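Local structure of E3 SUMO-protein ligase SIZ1 (Saccharomyces cerevisiae, 3I2D) at residues 63-74 / 131-139; 155-163 / 282-290. The protein acts as an E3 ligase that attaches SUMO to septins and PCNA, working with the conjugating enzyme UBC9 through its SP-RING zinc finger. All coordinates share one frame; numbering follows the deposited sequence.

Contact 1 joins two loops within the PINIT domain: residues 63-74 lead into strand 74-90, and residues 131-139 run between strands 117-125 and 143-147. Contact 2 leaves that domain, joining its loop 155-163 to helix 276-285 and the residues that follow it in the SP-RING zinc finger. Their centres lie about 17 Å apart, and along the chain contact 1 closes before contact 2 opens. They meet at the far end of 63-74, where Pro72 packs on Trp289, Phe73 on Leu284 and Ser71 on Phe159. The loop paired with 131-139 thus also reaches the domain interface, where both PINIT loops, 63-74 and 155-163, face the SP-RING.

Contact 1 of 2, residues 63-74 / 131-139; sequences VPTIHFKESPFY and SRGNEPIQF
Arg132 lies across the 63-74 loop with its guanidinium between two aliphatic groups, Val63 CG1 over one face and Ile66 CG1 over the other. Its chain bends at chi3 (56°), which brings NE to Pro64 O at 2.7 Å, with the acceptor in the guanidinium plane and the bond nearly straight (170°). NH1 turns to Ile126 O, beyond the two loops. Cutting Arg132 back to alanine would probably leave Pro64 O without this donor and open a gap between Val63 and Ile66. Further on, the backbones pair briefly: His67 N bonds to Arg132 O at 2.9 Å and Lys69 N to Glu135 O at 2.8 Å, around a single bridge of Phe68 with Glu135. The Phe68 ring and Glu135 side chain run alongside each other, CE2 3.6 Å from CG, while Ile66 CG2 sits over one ring face, toward its rim. Lys69 crosses Asn134 nearly at right angles, its CG 3.3 Å from ND2. Within 63-74, His67 NE2 hydrogen-bonds Glu70 OE2 at 2.7 Å on its anti side, tilted out of the carboxylate plane. Tyr74 OH approaches Ile137 CD1. Backbone carbonyls thus take the polar load of this PINIT loop pairing, with aliphatic and aromatic carbon filled in round them.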
# COMPACT_ATOMS: atom_id res chain seq x y z
N VAL A 63 6.79 26.50 -5.81
CA VAL A 63 7.38 25.18 -5.53
C VAL A 63 6.55 24.27 -4.62
O VAL A 63 6.78 24.20 -3.41
CB VAL A 63 8.82 25.30 -4.94
CG1 VAL A 63 9.42 23.90 -4.67
CG2 VAL A 63 9.71 26.06 -5.90
N PRO A 64 5.57 23.55 -5.20
CA PRO A 64 4.73 22.67 -4.40
C PRO A 64 5.59 21.68 -3.61
O PRO A 64 6.48 21.05 -4.16
CB PRO A 64 3.83 21.99 -5.44
CG PRO A 64 4.66 22.02 -6.68
CD PRO A 64 5.26 23.40 -6.64
N THR A 65 5.32 21.58 -2.31
CA THR A 65 6.08 20.71 -1.43
C THR A 65 5.92 19.23 -1.81
O THR A 65 4.81 18.77 -2.10
CB THR A 65 5.65 20.97 0.03
OG1 THR A 65 5.90 19.81 0.83
CG2 THR A 65 4.17 21.36 0.09
N ILE A 66 7.03 18.50 -1.81
CA ILE A 66 7.03 17.08 -2.18
C ILE A 66 6.28 16.18 -1.20
O ILE A 66 6.43 16.29 0.01
CB ILE A 66 8.49 16.55 -2.38
CG1 ILE A 66 9.05 17.13 -3.69
CG2 ILE A 66 8.53 15.01 -2.40
CD1 ILE A 66 10.50 16.78 -3.95
N HIS A 67 5.48 15.28 -1.74
CA HIS A 67 4.69 14.37 -0.93
C HIS A 67 4.59 13.03 -1.64
O HIS A 67 3.88 12.90 -2.62
CB HIS A 67 3.30 14.94 -0.70
CG HIS A 67 2.43 14.08 0.15
ND1 HIS A 67 2.72 13.81 1.47
CD2 HIS A 67 1.31 13.37 -0.14
CE1 HIS A 67 1.82 12.98 1.96
NE2 HIS A 67 0.95 12.70 1.00
N PHE A 68 5.29 12.03 -1.14
CA PHE A 68 5.25 10.75 -1.81
C PHE A 68 3.90 10.06 -1.79
O PHE A 68 3.20 10.09 -0.78
CB PHE A 68 6.32 9.83 -1.24
CG PHE A 68 7.71 10.35 -1.43
CD1 PHE A 68 8.37 11.01 -0.39
CD2 PHE A 68 8.34 10.25 -2.66
CE1 PHE A 68 9.63 11.56 -0.59
CE2 PHE A 68 9.60 10.81 -2.86
CZ PHE A 68 10.24 11.46 -1.82
N LYS A 69 3.54 9.44 -2.91
CA LYS A 69 2.29 8.70 -3.02
C LYS A 69 2.26 7.73 -1.85
O LYS A 69 3.21 6.97 -1.62
CB LYS A 69 2.24 7.89 -4.32
CG LYS A 69 2.10 8.71 -5.58
CD LYS A 69 1.83 7.79 -6.77
CE LYS A 69 1.87 8.53 -8.09
NZ LYS A 69 1.56 7.62 -9.23
N GLU A 70 1.15 7.75 -1.13
CA GLU A 70 1.01 6.90 0.03
C GLU A 70 0.64 5.45 -0.25
O GLU A 70 0.25 5.08 -1.35
CB GLU A 70 -0.03 7.49 0.99
CG GLU A 70 0.35 8.84 1.57
CD GLU A 70 -0.88 9.68 1.84
OE1 GLU A 70 -1.79 9.17 2.51
OE2 GLU A 70 -0.92 10.84 1.38
N SER A 71 0.82 4.64 0.78
CA SER A 71 0.49 3.24 0.77
C SER A 71 -0.13 3.02 2.13
O SER A 71 0.34 3.56 3.13
CB SER A 71 1.74 2.39 0.65
OG SER A 71 1.40 1.02 0.76
N PRO A 72 -1.20 2.23 2.19
CA PRO A 72 -1.82 1.99 3.49
C PRO A 72 -0.98 1.04 4.34
O PRO A 72 -1.33 0.77 5.49
CB PRO A 72 -3.17 1.40 3.13
CG PRO A 72 -2.87 0.65 1.87
CD PRO A 72 -2.00 1.62 1.11
N PHE A 73 0.14 0.56 3.80
CA PHE A 73 1.01 -0.38 4.52
C PHE A 73 2.12 0.23 5.38
O PHE A 73 2.81 -0.47 6.10
CB PHE A 73 1.60 -1.42 3.56
CG PHE A 73 0.58 -2.37 3.04
CD1 PHE A 73 0.17 -2.31 1.70
CD2 PHE A 73 -0.05 -3.27 3.89
CE1 PHE A 73 -0.84 -3.13 1.23
CE2 PHE A 73 -1.06 -4.10 3.43
CZ PHE A 73 -1.46 -4.03 2.10
N TYR A 74 2.30 1.54 5.27
CA TYR A 74 3.27 2.21 6.11
C TYR A 74 2.83 3.66 6.24
O TYR A 74 2.17 4.20 5.35
CB TYR A 74 4.68 2.05 5.55
CG TYR A 74 4.93 2.57 4.16
CD1 TYR A 74 4.89 3.95 3.89
CD2 TYR A 74 5.26 1.71 3.12
CE1 TYR A 74 5.19 4.44 2.63
CE2 TYR A 74 5.55 2.19 1.85
CZ TYR A 74 5.51 3.56 1.61
OH TYR A 74 5.77 4.04 0.35
N SER A 131 2.77 15.34 -10.48
CA SER A 131 2.77 16.40 -9.48
C SER A 131 3.69 16.08 -8.31
O SER A 131 3.82 14.93 -7.91
CB SER A 131 1.34 16.62 -8.96
OG SER A 131 1.35 17.38 -7.76
N ARG A 132 4.33 17.11 -7.77
CA ARG A 132 5.23 16.92 -6.65
C ARG A 132 4.41 16.58 -5.42
O ARG A 132 4.91 16.01 -4.45
CB ARG A 132 6.05 18.19 -6.41
CG ARG A 132 7.13 18.45 -7.45
CD ARG A 132 7.70 19.82 -7.28
NE ARG A 132 8.23 20.03 -5.94
CZ ARG A 132 9.51 19.87 -5.60
NH1 ARG A 132 10.40 19.50 -6.51
NH2 ARG A 132 9.90 20.07 -4.34
N GLY A 133 3.13 16.94 -5.47
CA GLY A 133 2.25 16.69 -4.35
C GLY A 133 1.86 15.23 -4.24
O GLY A 133 1.40 14.79 -3.19
N ASN A 134 2.04 14.49 -5.33
CA ASN A 134 1.73 13.07 -5.37
C ASN A 134 2.93 12.33 -5.98
O ASN A 134 2.79 11.47 -6.85
CB ASN A 134 0.48 12.83 -6.22
CG ASN A 134 -0.19 11.51 -5.90
OD1 ASN A 134 -0.86 10.92 -6.75
ND2 ASN A 134 -0.02 11.04 -4.66
N GLU A 135 4.11 12.69 -5.50
CA GLU A 135 5.39 12.16 -5.95
C GLU A 135 5.51 10.63 -6.04
O GLU A 135 5.12 9.91 -5.12
CB GLU A 135 6.48 12.69 -5.02
CG GLU A 135 7.90 12.49 -5.53
CD GLU A 135 8.40 13.65 -6.37
OE1 GLU A 135 7.60 14.25 -7.11
OE2 GLU A 135 9.60 13.95 -6.31
N PRO A 136 6.04 10.12 -7.16
CA PRO A 136 6.19 8.65 -7.26
C PRO A 136 7.53 8.37 -6.61
O PRO A 136 8.44 9.20 -6.69
CB PRO A 136 6.26 8.39 -8.76
CG PRO A 136 5.83 9.72 -9.41
CD PRO A 136 6.31 10.76 -8.45
N ILE A 137 7.67 7.22 -5.97
CA ILE A 137 8.97 6.93 -5.38
C ILE A 137 9.87 6.50 -6.52
O ILE A 137 9.63 5.49 -7.17
CB ILE A 137 8.88 5.81 -4.36
CG1 ILE A 137 8.10 6.30 -3.14
CG2 ILE A 137 10.27 5.33 -3.99
CD1 ILE A 137 7.71 5.20 -2.17
N GLN A 138 10.92 7.27 -6.77
CA GLN A 138 11.82 6.94 -7.85
C GLN A 138 13.27 7.34 -7.61
O GLN A 138 13.59 8.53 -7.58
CB GLN A 138 11.34 7.58 -9.13
CG GLN A 138 11.97 6.97 -10.35
CD GLN A 138 11.60 7.73 -11.60
OE1 GLN A 138 12.04 8.86 -11.81
NE2 GLN A 138 10.77 7.11 -12.44
N PHE A 139 14.12 6.33 -7.46
CA PHE A 139 15.56 6.49 -7.27
C PHE A 139 16.26 6.55 -8.63
O PHE A 139 15.79 5.98 -9.60
CB PHE A 139 16.12 5.30 -6.51
CG PHE A 139 15.88 5.34 -5.05
CD1 PHE A 139 14.60 5.17 -4.54
CD2 PHE A 139 16.93 5.58 -4.17
CE1 PHE A 139 14.39 5.24 -3.17
CE2 PHE A 139 16.71 5.65 -2.82
CZ PHE A 139 15.44 5.48 -2.31

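Contact 2 of 2, residues 155-163 / 282-290; sequences NIRGFKSKP and SQLQIPTWQ
Gln285 O receives two backbone N-H groups of the PINIT loop: Lys160 N at 2.9 Å and Ser161 N at 3.3 Å, a weak bond. One residue earlier, Leu284 O takes Phe159 N at 2.8 Å with an N-H...O angle of 160°, and the CA of Gly158 adds a C-H...O contact to the same oxygen. The successive carbonyls of Leu284 and Gln285 are therefore met by consecutive amides of the loop. Gly158 presses directly on this part of the chain: a CB there would collide with Leu284 O. Leu284 turns its CD1 over the centre of one face of the Arg157 guanidinium, 3.8 Å from CZ, the two side chains crossing nearly at right angles. Bends at chi2 and chi3 carry the arginine there, and its NH2 bonds to Ile205 O and, weakly, to Phe73 O. Leu284 O also lies over one face of the Phe159 ring, whose CD2 approaches Pro287 CG at 4.2 Å. Lys160 crosses the bent side chain of Gln285, CE 3.5 Å from OE1. Ser161 points at Ile286 and Pro287: its CB touches Ile286 CG2, and OG, placed between the backbone N and the carbonyl carbon (chi1 70°), comes 3.3 Å from Pro287 CD. Lys162 CE lies against Pro287 CG. The PINIT loop thus offers N-H groups to carbonyls in the C-terminal part of an SP-RING helix, joining the two domains through main-chain bonds with apolar packing beside them, consistent with a defined orientation between the domains.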
# COMPACT_ATOMS: atom_id res chain seq x y z
N ASN A 155 15.50 -4.50 -0.83
CA ASN A 155 14.52 -5.42 -0.27
C ASN A 155 13.91 -4.94 1.05
O ASN A 155 14.60 -4.77 2.06
CB ASN A 155 15.18 -6.79 -0.07
CG ASN A 155 14.44 -7.90 -0.79
OD1 ASN A 155 13.34 -8.30 -0.38
ND2 ASN A 155 15.03 -8.40 -1.87
N ILE A 156 12.59 -4.71 1.01
CA ILE A 156 11.84 -4.28 2.18
C ILE A 156 10.66 -5.23 2.34
O ILE A 156 10.50 -6.15 1.54
CB ILE A 156 11.35 -2.83 2.08
CG1 ILE A 156 10.67 -2.59 0.73
CG2 ILE A 156 12.51 -1.89 2.26
CD1 ILE A 156 10.25 -1.15 0.55
N ARG A 157 9.86 -4.99 3.37
CA ARG A 157 8.71 -5.82 3.67
C ARG A 157 7.94 -6.43 2.50
O ARG A 157 7.96 -7.65 2.31
CB ARG A 157 7.73 -5.07 4.56
CG ARG A 157 6.63 -5.96 5.08
CD ARG A 157 6.19 -5.49 6.43
NE ARG A 157 4.91 -4.80 6.41
CZ ARG A 157 4.65 -3.68 5.74
NH1 ARG A 157 5.59 -3.10 5.00
NH2 ARG A 157 3.46 -3.12 5.87
N GLY A 158 7.23 -5.61 1.73
CA GLY A 158 6.49 -6.18 0.62
C GLY A 158 6.97 -5.61 -0.69
O GLY A 158 8.15 -5.68 -1.01
N PHE A 159 6.04 -5.03 -1.44
CA PHE A 159 6.35 -4.40 -2.71
C PHE A 159 7.36 -5.19 -3.54
O PHE A 159 8.32 -4.62 -4.04
CB PHE A 159 6.89 -3.00 -2.44
CG PHE A 159 6.05 -2.22 -1.48
CD1 PHE A 159 6.26 -2.32 -0.12
CD2 PHE A 159 5.00 -1.42 -1.95
CE1 PHE A 159 5.44 -1.64 0.77
CE2 PHE A 159 4.18 -0.73 -1.06
CZ PHE A 159 4.40 -0.85 0.30
N LYS A 160 7.13 -6.49 -3.70
CA LYS A 160 8.08 -7.29 -4.45
C LYS A 160 7.84 -7.17 -5.95
O LYS A 160 8.68 -7.56 -6.76
CB LYS A 160 8.03 -8.76 -4.00
CG LYS A 160 6.77 -9.47 -4.36
CD LYS A 160 6.97 -10.98 -4.42
CE LYS A 160 7.10 -11.62 -3.04
NZ LYS A 160 6.80 -13.08 -3.15
N SER A 161 6.70 -6.60 -6.32
CA SER A 161 6.33 -6.40 -7.72
C SER A 161 6.97 -5.12 -8.26
O SER A 161 7.03 -4.91 -9.47
CB SER A 161 4.83 -6.25 -7.85
OG SER A 161 4.44 -5.00 -7.28
N LYS A 162 7.44 -4.27 -7.36
CA LYS A 162 8.05 -3.01 -7.75
C LYS A 162 9.57 -3.14 -7.80
O LYS A 162 10.19 -3.61 -6.84
CB LYS A 162 7.71 -1.93 -6.74
CG LYS A 162 6.24 -1.67 -6.50
CD LYS A 162 5.72 -0.62 -7.46
CE LYS A 162 4.47 0.03 -6.89
NZ LYS A 162 4.77 0.60 -5.53
N PRO A 163 10.18 -2.69 -8.90
CA PRO A 163 11.64 -2.78 -8.98
C PRO A 163 12.21 -1.93 -7.85
O PRO A 163 11.50 -1.12 -7.26
CB PRO A 163 11.95 -2.23 -10.36
CG PRO A 163 10.83 -1.26 -10.60
CD PRO A 163 9.63 -1.98 -10.07
N SER A 282 -2.09 -9.87 -0.52
CA SER A 282 -1.73 -9.85 -1.93
C SER A 282 -1.29 -8.43 -2.32
O SER A 282 -0.31 -8.26 -3.02
CB SER A 282 -2.93 -10.24 -2.77
OG SER A 282 -2.53 -10.30 -4.12
N GLN A 283 -2.03 -7.43 -1.86
CA GLN A 283 -1.67 -6.05 -2.17
C GLN A 283 -0.32 -5.67 -1.56
O GLN A 283 0.46 -4.93 -2.17
CB GLN A 283 -2.76 -5.07 -1.67
CG GLN A 283 -4.06 -5.17 -2.44
CD GLN A 283 -3.84 -5.15 -3.95
OE1 GLN A 283 -3.28 -4.21 -4.49
NE2 GLN A 283 -4.26 -6.21 -4.62
N LEU A 284 -0.02 -6.18 -0.37
CA LEU A 284 1.24 -5.84 0.27
C LEU A 284 2.41 -6.32 -0.56
O LEU A 284 3.44 -5.66 -0.61
CB LEU A 284 1.32 -6.43 1.67
CG LEU A 284 2.71 -6.36 2.29
CD1 LEU A 284 3.13 -4.91 2.52
CD2 LEU A 284 2.72 -7.15 3.58
N GLN A 285 2.26 -7.46 -1.22
CA GLN A 285 3.33 -8.01 -2.03
C GLN A 285 3.32 -7.46 -3.46
O GLN A 285 4.36 -7.13 -4.03
CB GLN A 285 3.21 -9.52 -2.12
CG GLN A 285 3.28 -10.26 -0.81
CD GLN A 285 4.50 -9.91 -0.00
OE1 GLN A 285 5.57 -9.68 -0.54
NE2 GLN A 285 4.34 -9.87 1.31
N ILE A 286 2.12 -7.37 -4.02
CA ILE A 286 1.94 -6.91 -5.40
C ILE A 286 0.82 -5.86 -5.45
O ILE A 286 -0.31 -6.17 -5.81
CB ILE A 286 1.58 -8.15 -6.28
CG1 ILE A 286 2.67 -9.21 -6.10
CG2 ILE A 286 1.45 -7.75 -7.74
CD1 ILE A 286 2.26 -10.62 -6.50
N PRO A 287 1.13 -4.61 -5.10
CA PRO A 287 0.20 -3.47 -5.06
C PRO A 287 -0.41 -3.05 -6.39
O PRO A 287 0.14 -2.23 -7.11
CB PRO A 287 1.04 -2.36 -4.44
CG PRO A 287 2.39 -2.66 -4.99
CD PRO A 287 2.50 -4.15 -4.81
N THR A 288 -1.57 -3.63 -6.69
CA THR A 288 -2.30 -3.35 -7.91
C THR A 288 -3.56 -2.56 -7.55
O THR A 288 -4.00 -1.71 -8.30
CB THR A 288 -2.74 -4.64 -8.58
OG1 THR A 288 -3.65 -5.34 -7.72
CG2 THR A 288 -1.53 -5.50 -8.87
N TRP A 289 -4.12 -2.85 -6.38
CA TRP A 289 -5.34 -2.21 -5.89
C TRP A 289 -6.40 -2.25 -6.99
O TRP A 289 -6.87 -1.21 -7.46
CB TRP A 289 -5.07 -0.78 -5.41
CG TRP A 289 -4.20 -0.74 -4.17
CD1 TRP A 289 -2.87 -0.48 -4.11
CD2 TRP A 289 -4.59 -1.11 -2.84
NE1 TRP A 289 -2.39 -0.67 -2.83
CE2 TRP A 289 -3.43 -1.06 -2.03
CE3 TRP A 289 -5.81 -1.48 -2.25
CZ2 TRP A 289 -3.45 -1.37 -0.67
CZ3 TRP A 289 -5.83 -1.78 -0.89
CH2 TRP A 289 -4.66 -1.73 -0.12
N GLN A 290 -6.72 -3.48 -7.37
CA GLN A 290 -7.72 -3.82 -8.39
C GLN A 290 -8.49 -5.02 -7.91
O GLN A 290 -7.92 -5.98 -7.40
CB GLN A 290 -7.06 -4.20 -9.70
CG GLN A 290 -6.64 -3.04 -10.54
CD GLN A 290 -6.21 -3.48 -11.91
OE1 GLN A 290 -6.16 -2.67 -12.84
NE2 GLN A 290 -5.89 -4.76 -12.06